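Local coordinates for protein NADH dehydrogenase (Methanothermobacter marburgensis, PDB 4R81) that binds flavin mononucleotide in a flavodoxin-like fold and probably acts as an NAD(P)H:quinone oxidoreductase, passing electrons from the nicotinamide nucleotide to a quinone, at residues 7-12 against 85-90; 45-50 against 105-110; 124-129 against 165-170. All blocks are in the same frame, centred on the assembly; numbering follows the deposited sequence.

Interaction 1. Residues 7-12 against 85-90; sequences YILFAH and LAFIYP. With FMN (flavin mononucleotide), chain E.
With CG swung opposite its backbone N (chi1 -160°), H12 carries its imidazole past the end of strand 7-10, where CD2 lies 3.6 Å from CG of P90. I88 places CG2 trans to its own backbone N, so that this methyl meets the rim of the F10 ring near its plane, 3.8 Å from CD1. Both side chains share one face of a parallel sheet with I8 and A86, and CD1 of I88 reaches back to CG2 of I8. On the other face L9 and F87 run side by side, CD2 of L9 lying 3.8 Å from CE2 of F87. Four backbone bonds fix the parallel register: A86 N to Y7 O, L9 N to A86 O, I88 N to L9 O and A11 N to I88 O. Beyond them A11 O is buried against CD of P90 at 3.2 Å and has no hydrogen-bonding partner. In this flavodoxin-like fold the strand ends open onto the FMN phosphate: H12 NE2 donates to O3P at 2.8 Å, the phosphate oxygen lying in the ring plane at its edge, while ND1 bonds S14 N and so fixes the ring's rotation. An alanine in place of H12 is likely to leave O3P without this donor and to open a gap beside P90. FMN is also hydrogen-bonded by the backbone N of F18 and of S19, and Y56 of the second subunit meets the imidazole edge-to-face. Helix 18-32 packs on the face of I8 and A86 through F26, helix 98-107 on that of L9 and F87 through W103 and L100, and strand 36-41 bonds to the far edge of strand 7-10.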
loop_
_atom_site.group_PDB
_atom_site.type_symbol
_atom_site.label_atom_id
_atom_site.label_comp_id
_atom_site.label_asym_id
_atom_site.label_seq_id
_atom_site.Cartn_x
_atom_site.Cartn_y
_atom_site.Cartn_z
ATOM N N TYR A 7 9.605 19.180 1.014
ATOM C CA TYR A 7 8.159 18.980 1.006
ATOM C C TYR A 7 7.881 17.672 1.737
ATOM O O TYR A 7 8.353 16.598 1.336
ATOM C CB TYR A 7 7.557 18.998 -0.414
ATOM C CG TYR A 7 6.045 18.812 -0.436
ATOM C CD1 TYR A 7 5.216 19.561 0.398
ATOM C CD2 TYR A 7 5.448 17.887 -1.293
ATOM C CE1 TYR A 7 3.832 19.391 0.389
ATOM C CE2 TYR A 7 4.071 17.707 -1.314
ATOM C CZ TYR A 7 3.266 18.462 -0.469
ATOM O OH TYR A 7 1.894 18.304 -0.467
ATOM N N ILE A 8 7.129 17.790 2.829
ATOM C CA ILE A 8 6.902 16.693 3.753
ATOM C C ILE A 8 5.479 16.183 3.625
ATOM O O ILE A 8 4.515 16.900 3.931
ATOM C CB ILE A 8 7.121 17.139 5.211
ATOM C CG1 ILE A 8 8.520 17.750 5.401
ATOM C CG2 ILE A 8 6.906 15.965 6.151
ATOM C CD1 ILE A 8 8.698 18.431 6.750
ATOM N N LEU A 9 5.347 14.945 3.158
ATOM C CA LEU A 9 4.043 14.297 3.079
ATOM C C LEU A 9 3.778 13.615 4.410
ATOM O O LEU A 9 4.546 12.758 4.848
ATOM C CB LEU A 9 4.008 13.259 1.950
ATOM C CG LEU A 9 3.957 13.754 0.499
ATOM C CD1 LEU A 9 2.823 14.761 0.331
ATOM C CD2 LEU A 9 5.303 14.351 0.036
ATOM N N PHE A 10 2.686 14.000 5.049
ATOM C CA PHE A 10 2.327 13.464 6.350
ATOM C C PHE A 10 0.985 12.756 6.237
ATOM O O PHE A 10 -0.004 13.339 5.785
ATOM C CB PHE A 10 2.259 14.592 7.379
ATOM C CG PHE A 10 1.827 14.141 8.740
ATOM C CD1 PHE A 10 2.724 13.531 9.598
ATOM C CD2 PHE A 10 0.525 14.321 9.160
ATOM C CE1 PHE A 10 2.325 13.112 10.863
ATOM C CE2 PHE A 10 0.120 13.899 10.411
ATOM C CZ PHE A 10 1.018 13.299 11.264
ATOM N N ALA A 11 0.953 11.498 6.661
ATOM C CA ALA A 11 -0.232 10.667 6.514
ATOM C C ALA A 11 -0.692 10.045 7.829
ATOM O O ALA A 11 -0.194 8.990 8.219
ATOM C CB ALA A 11 0.038 9.567 5.481
ATOM N N HIS A 12 -1.654 10.679 8.498
ATOM C CA HIS A 12 -2.245 10.124 9.720
ATOM C C HIS A 12 -3.572 10.818 10.018
ATOM O O HIS A 12 -3.653 12.044 9.952
ATOM C CB HIS A 12 -1.304 10.281 10.920
ATOM C CG HIS A 12 -1.616 9.350 12.050
ATOM N ND1 HIS A 12 -2.776 9.431 12.790
ATOM C CD2 HIS A 12 -0.918 8.308 12.565
ATOM C CE1 HIS A 12 -2.784 8.480 13.704
ATOM N NE2 HIS A 12 -1.667 7.784 13.591
ATOM N N LEU A 85 12.291 15.509 -0.334
ATOM C CA LEU A 85 10.965 15.083 0.089
ATOM C C LEU A 85 11.098 14.308 1.385
ATOM O O LEU A 85 12.146 13.724 1.677
ATOM C CB LEU A 85 10.301 14.190 -0.970
ATOM C CG LEU A 85 10.009 14.794 -2.347
ATOM C CD1 LEU A 85 9.461 13.738 -3.312
ATOM C CD2 LEU A 85 9.051 15.980 -2.246
ATOM N N ALA A 86 10.037 14.301 2.172
ATOM C CA ALA A 86 9.990 13.428 3.329
ATOM C C ALA A 86 8.618 12.791 3.409
ATOM O O ALA A 86 7.627 13.379 2.976
ATOM C CB ALA A 86 10.328 14.195 4.599
ATOM N N PHE A 87 8.575 11.573 3.936
ATOM C CA PHE A 87 7.333 10.830 4.082
ATOM C C PHE A 87 7.258 10.337 5.514
ATOM O O PHE A 87 8.139 9.609 5.977
ATOM C CB PHE A 87 7.287 9.663 3.089
ATOM C CG PHE A 87 7.315 10.104 1.657
ATOM C CD1 PHE A 87 8.523 10.395 1.026
ATOM C CD2 PHE A 87 6.133 10.267 0.944
ATOM C CE1 PHE A 87 8.551 10.823 -0.304
ATOM C CE2 PHE A 87 6.151 10.693 -0.385
ATOM C CZ PHE A 87 7.362 10.974 -1.006
ATOM N N ILE A 88 6.215 10.758 6.218
ATOM C CA ILE A 88 6.055 10.446 7.629
ATOM C C ILE A 88 4.691 9.806 7.833
ATOM O O ILE A 88 3.657 10.411 7.543
ATOM C CB ILE A 88 6.188 11.719 8.498
ATOM C CG1 ILE A 88 7.589 12.324 8.311
ATOM C CG2 ILE A 88 5.905 11.397 9.976
ATOM C CD1 ILE A 88 7.816 13.615 9.083
ATOM N N TYR A 89 4.693 8.562 8.304
ATOM C CA TYR A 89 3.469 7.771 8.392
ATOM C C TYR A 89 3.659 6.580 9.322
ATOM O O TYR A 89 4.791 6.154 9.575
ATOM C CB TYR A 89 3.049 7.286 6.995
ATOM C CG TYR A 89 4.087 6.415 6.311
ATOM C CD1 TYR A 89 5.091 6.986 5.540
ATOM C CD2 TYR A 89 4.069 5.033 6.442
ATOM C CE1 TYR A 89 6.052 6.213 4.918
ATOM C CE2 TYR A 89 5.036 4.242 5.821
ATOM C CZ TYR A 89 6.024 4.843 5.056
ATOM O OH TYR A 89 6.988 4.081 4.435
ATOM N N PRO A 90 2.553 6.043 9.846
ATOM C CA PRO A 90 2.603 4.773 10.575
ATOM C C PRO A 90 2.545 3.572 9.634
ATOM O O PRO A 90 1.880 3.616 8.587
ATOM C CB PRO A 90 1.326 4.816 11.413
ATOM C CG PRO A 90 0.363 5.583 10.558
ATOM C CD PRO A 90 1.202 6.634 9.857
HETATM N N1 FMN E . 2.806 -2.270 13.159
HETATM C C2 FMN E . 3.703 -3.088 12.499
HETATM O O2 FMN E . 4.827 -3.251 12.958
HETATM N N3 FMN E . 3.347 -3.718 11.324
HETATM C C4 FMN E . 2.087 -3.537 10.795
HETATM O O4 FMN E . 1.796 -4.100 9.744
HETATM C C4A FMN E . 1.170 -2.719 11.450
HETATM N N5 FMN E . -0.104 -2.533 10.951
HETATM C C5A FMN E . -0.992 -1.704 11.605
HETATM C C6 FMN E . -2.271 -1.506 11.085
HETATM C C7 FMN E . -3.180 -0.680 11.740
HETATM C C7M FMN E . -4.549 -0.453 11.170
HETATM C C8 FMN E . -2.809 -0.043 12.925
HETATM C C8M FMN E . -3.782 0.847 13.648
HETATM C C9 FMN E . -1.534 -0.253 13.444
HETATM C C9A FMN E . -0.619 -1.077 12.790
HETATM N N10 FMN E . 0.652 -1.282 13.300
HETATM C C10 FMN E . 1.543 -2.089 12.634
HETATM C "C1'" FMN E . 1.096 -0.596 14.551
HETATM C "C2'" FMN E . 1.392 0.850 14.128
HETATM O "O2'" FMN E . 2.506 0.941 13.262
HETATM C "C3'" FMN E . 1.518 1.756 15.341
HETATM O "O3'" FMN E . 0.212 1.895 15.877
HETATM C "C4'" FMN E . 2.056 3.126 14.945
HETATM O "O4'" FMN E . 3.400 3.058 14.520
HETATM C "C5'" FMN E . 1.959 4.121 16.091
HETATM O "O5'" FMN E . 2.194 5.393 15.535
HETATM P P FMN E . 0.989 6.452 15.504
HETATM O O1P FMN E . 0.666 6.812 16.943
HETATM O O2P FMN E . 1.418 7.685 14.749
HETATM O O3P FMN E . -0.214 5.795 14.871
#

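Interaction 2. Residues 45-50 against 105-110; sequences MNFRSE and DRVWTY
The C-terminal end of helix 98-107 meets the loop that leads from strand 36-41 into helix 53-61, and R106 makes the junction. Its CD lies 3.5 Å from E50 O, and a bend at chi3 (59°) then turns the guanidinium so that NH1 donates to R48 O at 2.8 Å. That bond is bent: the N-H...O angle is 139°, and the oxygen is tilted out of the guanidinium plane. F47 and R106 run antiparallel alongside each other, with CZ of F47 3.5 Å from NH1 and the two planes 42° apart. The same CZ touches CG2 of V107 at 3.8 Å. In the flavodoxin-like fold this is a helix end docked on a strand-to-helix loop beside the subunit interface, where S49 OG bonds E50 OE2 of the second subunit. R106 has acidic partners too, E55 at NE and D71 at NH1, which would probably balance its buried charge. Over one face of the R48 guanidinium, 3.1 Å above its plane, lies E50 OE1, a salt bridge of charges to which no N-H points. Water 1 donates to S49 O and to OD2 of D105, which lines an FMN pocket.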
loop_
_atom_site.group_PDB
_atom_site.type_symbol
_atom_site.label_atom_id
_atom_site.label_comp_id
_atom_site.label_asym_id
_atom_site.label_seq_id
_atom_site.Cartn_x
_atom_site.Cartn_y
_atom_site.Cartn_z
ATOM N N MET A 45 -5.948 17.883 4.292
ATOM C CA MET A 45 -6.184 18.403 2.953
ATOM C C MET A 45 -7.412 17.802 2.297
ATOM O O MET A 45 -7.798 18.235 1.214
ATOM C CB MET A 45 -4.976 18.113 2.060
ATOM C CG MET A 45 -3.722 18.884 2.451
ATOM S SD MET A 45 -2.237 18.241 1.650
ATOM C CE MET A 45 -2.782 18.198 -0.053
ATOM N N ASN A 46 -8.014 16.805 2.941
ATOM C CA ASN A 46 -9.075 16.011 2.313
ATOM C C ASN A 46 -8.616 15.442 0.966
ATOM O O ASN A 46 -9.381 15.375 0.003
ATOM C CB ASN A 46 -10.359 16.836 2.155
ATOM C CG ASN A 46 -10.887 17.348 3.481
ATOM O OD1 ASN A 46 -10.852 18.551 3.759
ATOM N ND2 ASN A 46 -11.382 16.435 4.309
ATOM N N PHE A 47 -7.358 15.022 0.912
ATOM C CA PHE A 47 -6.764 14.573 -0.338
ATOM C C PHE A 47 -7.447 13.323 -0.864
ATOM O O PHE A 47 -7.565 12.323 -0.154
ATOM C CB PHE A 47 -5.270 14.317 -0.172
ATOM C CG PHE A 47 -4.573 13.976 -1.457
ATOM C CD1 PHE A 47 -4.226 14.976 -2.355
ATOM C CD2 PHE A 47 -4.274 12.657 -1.775
ATOM C CE1 PHE A 47 -3.582 14.668 -3.545
ATOM C CE2 PHE A 47 -3.632 12.344 -2.961
ATOM C CZ PHE A 47 -3.289 13.349 -3.848
ATOM N N ARG A 48 -7.889 13.389 -2.115
ATOM C CA ARG A 48 -8.559 12.266 -2.748
ATOM C C ARG A 48 -7.524 11.193 -3.044
ATOM O O ARG A 48 -6.562 11.417 -3.793
ATOM C CB ARG A 48 -9.249 12.709 -4.042
ATOM C CG ARG A 48 -9.948 11.581 -4.787
ATOM C CD ARG A 48 -11.080 11.008 -3.964
ATOM N NE ARG A 48 -11.867 10.046 -4.724
ATOM C CZ ARG A 48 -12.934 9.415 -4.249
ATOM N NH1 ARG A 48 -13.350 9.651 -3.014
ATOM N NH2 ARG A 48 -13.582 8.546 -5.011
ATOM N N SER A 49 -7.699 10.020 -2.455
ATOM C CA SER A 49 -6.679 8.993 -2.610
ATOM C C SER A 49 -6.973 7.977 -3.710
ATOM O O SER A 49 -6.082 7.239 -4.102
ATOM C CB SER A 49 -6.395 8.304 -1.275
ATOM O OG SER A 49 -7.522 7.603 -0.821
ATOM N N GLU A 50 -8.202 7.939 -4.222
ATOM C CA GLU A 50 -8.551 6.967 -5.266
ATOM C C GLU A 50 -8.245 7.475 -6.662
ATOM O O GLU A 50 -8.795 8.497 -7.079
ATOM C CB GLU A 50 -10.043 6.620 -5.232
ATOM C CG GLU A 50 -10.459 5.660 -4.144
ATOM C CD GLU A 50 -10.882 6.368 -2.881
ATOM O OE1 GLU A 50 -10.716 7.612 -2.815
ATOM O OE2 GLU A 50 -11.387 5.681 -1.960
ATOM N N ASP A 105 -0.291 6.722 -6.254
ATOM C CA ASP A 105 -1.102 6.298 -7.404
ATOM C C ASP A 105 -1.480 7.488 -8.285
ATOM O O ASP A 105 -1.440 7.407 -9.515
ATOM C CB ASP A 105 -2.404 5.610 -6.964
ATOM C CG ASP A 105 -2.180 4.312 -6.200
ATOM O OD1 ASP A 105 -1.066 3.750 -6.247
ATOM O OD2 ASP A 105 -3.151 3.850 -5.550
ATOM N N ARG A 106 -1.842 8.594 -7.636
ATOM C CA ARG A 106 -2.384 9.763 -8.326
ATOM C C ARG A 106 -1.352 10.822 -8.709
ATOM O O ARG A 106 -1.544 11.561 -9.681
ATOM C CB ARG A 106 -3.487 10.406 -7.474
ATOM C CG ARG A 106 -4.678 9.490 -7.192
ATOM C CD ARG A 106 -5.847 10.270 -6.602
ATOM N NE ARG A 106 -6.266 11.328 -7.517
ATOM C CZ ARG A 106 -6.329 12.623 -7.214
ATOM N NH1 ARG A 106 -6.043 13.045 -5.992
ATOM N NH2 ARG A 106 -6.701 13.496 -8.144
ATOM N N VAL A 107 -0.267 10.906 -7.947
ATOM C CA VAL A 107 0.682 11.999 -8.126
ATOM C C VAL A 107 1.871 11.578 -8.980
ATOM O O VAL A 107 2.425 12.387 -9.713
ATOM C CB VAL A 107 1.103 12.614 -6.759
ATOM C CG1 VAL A 107 2.136 13.743 -6.939
ATOM C CG2 VAL A 107 -0.136 13.131 -6.017
ATOM N N TRP A 108 2.233 10.300 -8.928
ATOM C CA TRP A 108 3.334 9.812 -9.752
ATOM C C TRP A 108 2.823 9.516 -11.168
ATOM O O TRP A 108 2.649 8.355 -11.553
ATOM C CB TRP A 108 3.947 8.549 -9.141
ATOM C CG TRP A 108 5.059 8.701 -8.084
ATOM C CD1 TRP A 108 5.771 7.676 -7.543
ATOM C CD2 TRP A 108 5.581 9.910 -7.470
ATOM N NE1 TRP A 108 6.688 8.148 -6.637
ATOM C CE2 TRP A 108 6.597 9.512 -6.573
ATOM C CE3 TRP A 108 5.289 11.277 -7.585
ATOM C CZ2 TRP A 108 7.328 10.426 -5.804
ATOM C CZ3 TRP A 108 6.016 12.185 -6.815
ATOM C CH2 TRP A 108 7.022 11.753 -5.936
ATOM N N THR A 109 2.591 10.568 -11.945
ATOM C CA THR A 109 1.893 10.449 -13.229
ATOM C C THR A 109 2.814 10.225 -14.416
ATOM O O THR A 109 3.993 10.578 -14.380
ATOM C CB THR A 109 1.021 11.696 -13.498
ATOM O OG1 THR A 109 1.824 12.877 -13.379
ATOM C CG2 THR A 109 -0.089 11.768 -12.490
ATOM N N TYR A 110 2.268 9.627 -15.473
ATOM C CA TYR A 110 3.035 9.416 -16.686
ATOM C C TYR A 110 3.429 10.770 -17.266
ATOM O O TYR A 110 2.599 11.684 -17.366
ATOM C CB TYR A 110 2.250 8.603 -17.717
ATOM C CG TYR A 110 3.091 8.287 -18.926
ATOM C CD1 TYR A 110 3.167 9.171 -19.992
ATOM C CD2 TYR A 110 3.849 7.123 -18.984
ATOM C CE1 TYR A 110 3.957 8.907 -21.081
ATOM C CE2 TYR A 110 4.638 6.847 -20.073
ATOM C CZ TYR A 110 4.687 7.742 -21.121
ATOM O OH TYR A 110 5.474 7.480 -22.213
HETATM O O HOH W 1 -5.508 5.111 -5.802
#

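Interaction 3. Residues 124-129 against 165-170; sequences RIDIEK and GVKNVT
K167 and E128 cross at an angle, CD of the lysine lying 3.6 Å from OE1 of the glutamate, where two connections of the flavodoxin-like fold run together into neighbouring parallel strands, 129-135 and 169-174. A bend at chi4 (66°) brings NZ of K167 to D126, whose OD1 it meets in a salt bridge that includes a weak hydrogen bond of 3.2 Å. K167 NZ and E128 OE1 are 4.3 Å apart, beyond a salt bridge; water 3 accepts from NZ and donates to OE1. E128 and N168 extend alongside one another in the same direction, with carboxylate and amide planes 40° apart. Beneath the charged groups I127 and V166 are likewise neighbours, CG2 of I127 being 4.1 Å from CG1 of V166. The backbone bond from K167 N to I127 O, 3.0 Å long, joins the two segments there. G165, with positive phi, is the C-prime residue of the Schellman motif that ends helix 148-162. The extended K129 chain crosses T170, its CE 3.6 Å from OG1, and its NZ bonds L199 O. The N168 amide grips the loop backbone, ND2 giving E128 O a bond of 3.0 Å with the oxygen only 8° out of the amide plane.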
loop_
_atom_site.group_PDB
_atom_site.type_symbol
_atom_site.label_atom_id
_atom_site.label_comp_id
_atom_site.label_asym_id
_atom_site.label_seq_id
_atom_site.Cartn_x
_atom_site.Cartn_y
_atom_site.Cartn_z
ATOM N N ARG A 124 10.868 13.690 -14.657
ATOM C CA ARG A 124 10.911 15.144 -14.530
ATOM C C ARG A 124 11.188 15.529 -13.085
ATOM O O ARG A 124 11.437 16.694 -12.775
ATOM C CB ARG A 124 9.586 15.772 -14.974
ATOM C CG ARG A 124 9.206 15.510 -16.419
ATOM C CD ARG A 124 9.776 16.555 -17.358
ATOM N NE ARG A 124 9.459 16.252 -18.753
ATOM C CZ ARG A 124 10.293 15.651 -19.598
ATOM N NH1 ARG A 124 11.508 15.296 -19.200
ATOM N NH2 ARG A 124 9.915 15.409 -20.845
ATOM N N ILE A 125 11.141 14.549 -12.194
ATOM C CA ILE A 125 11.341 14.823 -10.775
ATOM C C ILE A 125 12.794 15.206 -10.489
ATOM O O ILE A 125 13.722 14.489 -10.862
ATOM C CB ILE A 125 10.898 13.624 -9.906
ATOM C CG1 ILE A 125 9.405 13.358 -10.114
ATOM C CG2 ILE A 125 11.207 13.872 -8.438
ATOM C CD1 ILE A 125 8.882 12.144 -9.368
ATOM N N ASP A 126 12.978 16.353 -9.844
ATOM C CA ASP A 126 14.306 16.860 -9.528
ATOM C C ASP A 126 14.465 17.001 -8.016
ATOM O O ASP A 126 14.286 18.081 -7.453
ATOM C CB ASP A 126 14.531 18.200 -10.227
ATOM C CG ASP A 126 15.923 18.736 -10.017
ATOM O OD1 ASP A 126 16.837 17.928 -9.752
ATOM O OD2 ASP A 126 16.103 19.966 -10.119
ATOM N N ILE A 127 14.810 15.895 -7.367
ATOM C CA ILE A 127 14.858 15.830 -5.911
ATOM C C ILE A 127 16.141 15.143 -5.471
ATOM O O ILE A 127 16.411 14.003 -5.872
ATOM C CB ILE A 127 13.651 15.044 -5.346
ATOM C CG1 ILE A 127 12.339 15.810 -5.572
ATOM C CG2 ILE A 127 13.847 14.742 -3.858
ATOM C CD1 ILE A 127 12.210 17.109 -4.761
ATOM N N GLU A 128 16.923 15.834 -4.647
ATOM C CA GLU A 128 18.237 15.342 -4.240
ATOM C C GLU A 128 18.147 14.215 -3.211
ATOM O O GLU A 128 18.944 13.268 -3.247
ATOM C CB GLU A 128 19.087 16.496 -3.693
ATOM C CG GLU A 128 20.580 16.204 -3.624
ATOM C CD GLU A 128 21.230 16.056 -5.003
ATOM O OE1 GLU A 128 20.744 16.674 -5.982
ATOM O OE2 GLU A 128 22.234 15.318 -5.109
ATOM N N LYS A 129 17.163 14.305 -2.316
ATOM C CA LYS A 129 17.045 13.352 -1.214
ATOM C C LYS A 129 15.607 13.159 -0.752
ATOM O O LYS A 129 14.843 14.114 -0.664
ATOM C CB LYS A 129 17.886 13.815 -0.021
ATOM C CG LYS A 129 17.952 12.819 1.126
ATOM C CD LYS A 129 19.002 13.241 2.133
ATOM C CE LYS A 129 19.419 12.096 3.048
ATOM N NZ LYS A 129 20.297 12.593 4.156
ATOM N N GLY A 165 13.425 8.724 -9.886
ATOM C CA GLY A 165 14.487 9.692 -10.083
ATOM C C GLY A 165 15.050 10.390 -8.857
ATOM O O GLY A 165 15.998 11.158 -8.983
ATOM N N VAL A 166 14.474 10.155 -7.680
ATOM C CA VAL A 166 15.053 10.707 -6.455
ATOM C C VAL A 166 16.508 10.233 -6.340
ATOM O O VAL A 166 16.788 9.050 -6.498
ATOM C CB VAL A 166 14.262 10.278 -5.212
ATOM C CG1 VAL A 166 14.942 10.799 -3.953
ATOM C CG2 VAL A 166 12.825 10.786 -5.296
ATOM N N LYS A 167 17.437 11.151 -6.082
ATOM C CA LYS A 167 18.854 10.818 -6.216
ATOM C C LYS A 167 19.432 10.021 -5.048
ATOM O O LYS A 167 20.341 9.206 -5.232
ATOM C CB LYS A 167 19.677 12.083 -6.479
ATOM C CG LYS A 167 19.268 12.788 -7.761
ATOM C CD LYS A 167 20.268 13.847 -8.193
ATOM C CE LYS A 167 19.842 14.463 -9.512
ATOM N NZ LYS A 167 18.573 15.241 -9.369
ATOM N N ASN A 168 18.897 10.259 -3.857
ATOM C CA ASN A 168 19.396 9.653 -2.627
ATOM C C ASN A 168 18.221 9.410 -1.696
ATOM O O ASN A 168 17.341 10.265 -1.583
ATOM C CB ASN A 168 20.391 10.588 -1.927
ATOM C CG ASN A 168 21.632 10.855 -2.754
ATOM O OD1 ASN A 168 22.561 10.047 -2.774
ATOM N ND2 ASN A 168 21.663 12.000 -3.432
ATOM N N VAL A 169 18.198 8.252 -1.040
ATOM C CA VAL A 169 17.101 7.908 -0.135
ATOM C C VAL A 169 17.577 7.311 1.192
ATOM O O VAL A 169 18.585 6.593 1.247
ATOM C CB VAL A 169 16.091 6.923 -0.785
ATOM C CG1 VAL A 169 15.450 7.531 -2.023
ATOM C CG2 VAL A 169 16.768 5.601 -1.119
ATOM N N THR A 170 16.825 7.606 2.250
ATOM C CA THR A 170 17.064 7.070 3.584
ATOM C C THR A 170 15.728 6.655 4.189
ATOM O O THR A 170 14.737 7.357 4.027
ATOM C CB THR A 170 17.677 8.133 4.521
ATOM O OG1 THR A 170 18.899 8.635 3.963
ATOM C CG2 THR A 170 17.963 7.535 5.888
HETATM O O HOH W 2 15.870 13.720 -9.200
HETATM O O HOH W 3 18.581 17.133 -7.206
#

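How the interactions relate
Interaction 1 lies in the buried centre of the sheet, while interaction 3 sits at the partly exposed N-terminal approach to two of its strands; L85 N lies 2.9 Å from K129 O, a probable hydrogen bond joining them. Interaction 2 lies off the sheet, buried where the two subunits meet. Their chemistry follows: regular backbone bonds and apolar side chains in the first, ending in a histidine bond to the FMN phosphate; an arginine among carbonyls and acids in the second; lysine, carboxylates and waters in the third. W108 packs against both other contacts, its CH2 on L85 CD1 and its CZ3 on I125 CD1. Only interaction 3 is remote from the cofactor.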